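Local structure of protein Vng1086c (Halobacterium sp., 2GF4) at residues E8-M13 with L37-S42. The protein is of unknown function, though it binds calcium and belongs to an uncharacterised protein family. Sequence-based numbering, arbitrary orientation.
With CA (calcium ion), chain C.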
loop_
_atom_site.group_PDB
_atom_site.type_symbol
_atom_site.label_atom_id
_atom_site.label_comp_id
_atom_site.label_asym_id
_atom_site.label_seq_id
_atom_site.Cartn_x
_atom_site.Cartn_y
_atom_site.Cartn_z
ATOM N N GLU A 8 -19.236 -2.553 11.635
ATOM C CA GLU A 8 -19.798 -1.308 11.122
ATOM C C GLU A 8 -18.823 -0.655 10.149
ATOM O O GLU A 8 -19.259 -0.067 9.157
ATOM C CB GLU A 8 -20.141 -0.381 12.294
ATOM C CG GLU A 8 -21.403 -0.863 13.035
ATOM C CD GLU A 8 -21.708 -0.087 14.310
ATOM O OE1 GLU A 8 -22.358 0.975 14.237
ATOM O OE2 GLU A 8 -21.301 -0.541 15.401
ATOM N N LEU A 9 -17.523 -0.763 10.410
ATOM C CA LEU A 9 -16.528 -0.175 9.512
ATOM C C LEU A 9 -16.573 -0.953 8.201
ATOM O O LEU A 9 -16.589 -0.342 7.129
ATOM C CB LEU A 9 -15.149 -0.275 10.158
ATOM C CG LEU A 9 -13.986 0.352 9.381
ATOM C CD1 LEU A 9 -14.222 1.805 9.220
ATOM C CD2 LEU A 9 -12.715 0.139 10.112
ATOM N N HIS A 10 -16.562 -2.280 8.269
ATOM C CA HIS A 10 -16.644 -3.100 7.073
ATOM C C HIS A 10 -17.945 -2.741 6.286
ATOM O O HIS A 10 -17.861 -2.539 5.072
ATOM C CB HIS A 10 -16.612 -4.557 7.498
ATOM C CG HIS A 10 -16.435 -5.527 6.373
ATOM N ND1 HIS A 10 -16.358 -6.888 6.568
ATOM C CD2 HIS A 10 -16.354 -5.336 5.035
ATOM C CE1 HIS A 10 -16.249 -7.486 5.402
ATOM N NE2 HIS A 10 -16.240 -6.570 4.458
ATOM N N GLU A 11 -19.105 -2.609 6.954
ATOM C CA GLU A 11 -20.369 -2.270 6.264
ATOM C C GLU A 11 -20.218 -0.980 5.490
ATOM O O GLU A 11 -20.617 -0.926 4.325
ATOM C CB GLU A 11 -21.502 -2.100 7.280
ATOM C CG GLU A 11 -22.880 -2.536 6.777
ATOM C CD GLU A 11 -23.615 -3.353 7.836
ATOM O OE1 GLU A 11 -24.096 -4.471 7.539
ATOM O OE2 GLU A 11 -23.702 -2.866 8.988
ATOM N N GLN A 12 -19.656 0.056 6.117
ATOM C CA GLN A 12 -19.503 1.325 5.424
ATOM C C GLN A 12 -18.488 1.256 4.276
ATOM O O GLN A 12 -18.721 1.883 3.237
ATOM C CB GLN A 12 -19.131 2.422 6.424
ATOM C CG GLN A 12 -20.289 2.824 7.349
ATOM C CD GLN A 12 -21.559 3.212 6.605
ATOM O OE1 GLN A 12 -21.520 3.796 5.526
ATOM N NE2 GLN A 12 -22.687 2.918 7.217
HETATM N N MSE A 13 -17.388 0.519 4.430
HETATM C CA MSE A 13 -16.419 0.417 3.340
HETATM C C MSE A 13 -17.074 -0.298 2.174
HETATM O O MSE A 13 -16.657 -0.091 1.028
HETATM C CB MSE A 13 -15.191 -0.349 3.797
HETATM C CG MSE A 13 -14.274 0.566 4.626
HETATM SE SE MSE A 13 -13.621 2.176 3.550
HETATM C CE MSE A 13 -12.424 1.326 2.095
ATOM N N LEU A 37 -11.333 -12.970 -0.788
ATOM C CA LEU A 37 -11.376 -13.301 0.623
ATOM C C LEU A 37 -12.728 -13.895 1.039
ATOM O O LEU A 37 -12.778 -14.742 1.926
ATOM C CB LEU A 37 -11.094 -12.029 1.426
ATOM C CG LEU A 37 -11.282 -12.125 2.943
ATOM C CD1 LEU A 37 -10.289 -13.077 3.453
ATOM C CD2 LEU A 37 -11.096 -10.810 3.611
ATOM N N ASP A 38 -13.799 -13.477 0.368
ATOM C CA ASP A 38 -15.154 -13.892 0.696
ATOM C C ASP A 38 -15.482 -13.681 2.155
ATOM O O ASP A 38 -15.985 -14.585 2.829
ATOM C CB ASP A 38 -15.502 -15.331 0.255
ATOM C CG ASP A 38 -17.018 -15.613 0.351
ATOM O OD1 ASP A 38 -17.827 -14.691 0.143
ATOM O OD2 ASP A 38 -17.458 -16.749 0.619
ATOM N N VAL A 39 -15.158 -12.495 2.662
ATOM C CA VAL A 39 -15.522 -12.145 4.035
ATOM C C VAL A 39 -16.378 -10.901 3.857
ATOM O O VAL A 39 -15.902 -9.856 3.375
ATOM C CB VAL A 39 -14.333 -11.826 4.902
ATOM C CG1 VAL A 39 -14.809 -11.246 6.199
ATOM C CG2 VAL A 39 -13.605 -13.097 5.189
ATOM N N GLU A 40 -17.620 -10.982 4.289
ATOM C CA GLU A 40 -18.519 -9.879 4.063
ATOM C C GLU A 40 -19.122 -9.322 5.339
ATOM O O GLU A 40 -19.093 -9.939 6.403
ATOM C CB GLU A 40 -19.559 -10.353 3.041
ATOM C CG GLU A 40 -18.896 -10.944 1.769
ATOM C CD GLU A 40 -19.903 -11.398 0.753
ATOM O OE1 GLU A 40 -21.085 -11.002 0.837
ATOM O OE2 GLU A 40 -19.538 -12.140 -0.169
ATOM N N PRO A 41 -19.666 -8.135 5.256
ATOM C CA PRO A 41 -20.261 -7.535 6.443
ATOM C C PRO A 41 -21.302 -8.369 7.150
ATOM O O PRO A 41 -21.387 -8.322 8.386
ATOM C CB PRO A 41 -20.830 -6.237 5.919
ATOM C CG PRO A 41 -20.058 -5.982 4.755
ATOM C CD PRO A 41 -19.780 -7.247 4.097
ATOM N N SER A 42 -22.077 -9.129 6.385
ATOM C CA SER A 42 -23.141 -9.938 6.968
ATOM C C SER A 42 -22.586 -11.162 7.660
ATOM O O SER A 42 -23.309 -11.815 8.426
ATOM C CB SER A 42 -24.134 -10.344 5.880
ATOM O OG SER A 42 -23.515 -11.246 4.960
HETATM CA CA CA C . -18.218 -13.193 -1.761
HETATM O O HOH W 1 -16.188 -14.181 -2.879
HETATM O O HOH W 2 -16.718 -11.233 -1.209
HETATM O O HOH W 3 -18.810 -11.741 -3.882
#
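H10 of helix 3-21 lays its imidazole against P41, in the loop that joins helix 32-37 to helix 48-71 in this all-helical UPF0058 protein. The packing is a proline-histidine CH-pi contact. CG of P41 sits over one ring face, 3.8 Å from the ring centroid and 13° off the normal. CD of P41 lies 3.6 Å from NE2 of H10. The backbone N of P41 is on this face too, offset toward the rim. CG of H10 is anti to the backbone N (chi1 -169°), which carries the imidazole out from the helix to the loop. CB of P41 rests 4.0 Å from CA of E11.

At the ring edge, CE1 of H10 comes within 3.1 Å of the backbone O of V39, close to the ring plane. No hydrogen bond crosses between the segments. The ring nitrogens are held from other helices: NE2 by the hydroxyl of Y34, ND1 by ND1 of H51. The two bonds, with P41 over one face, are likely to restrain the ring's rotation. With an alanine here, P41 would probably lose the ring face it packs on, and Y34 and H51 the nitrogens they bond.

The same loop segment binds calcium. D38 is the first residue past helix 32-37 to leave helical backbone angles, with positive phi. CB of E40 is directed away from the helix segment, and the chain, extended beyond CG, reaches the ion. Three waters also bind the calcium. OD1 of D38 coordinates it at 2.5 Å, and OE2 of E40 at 2.3 Å.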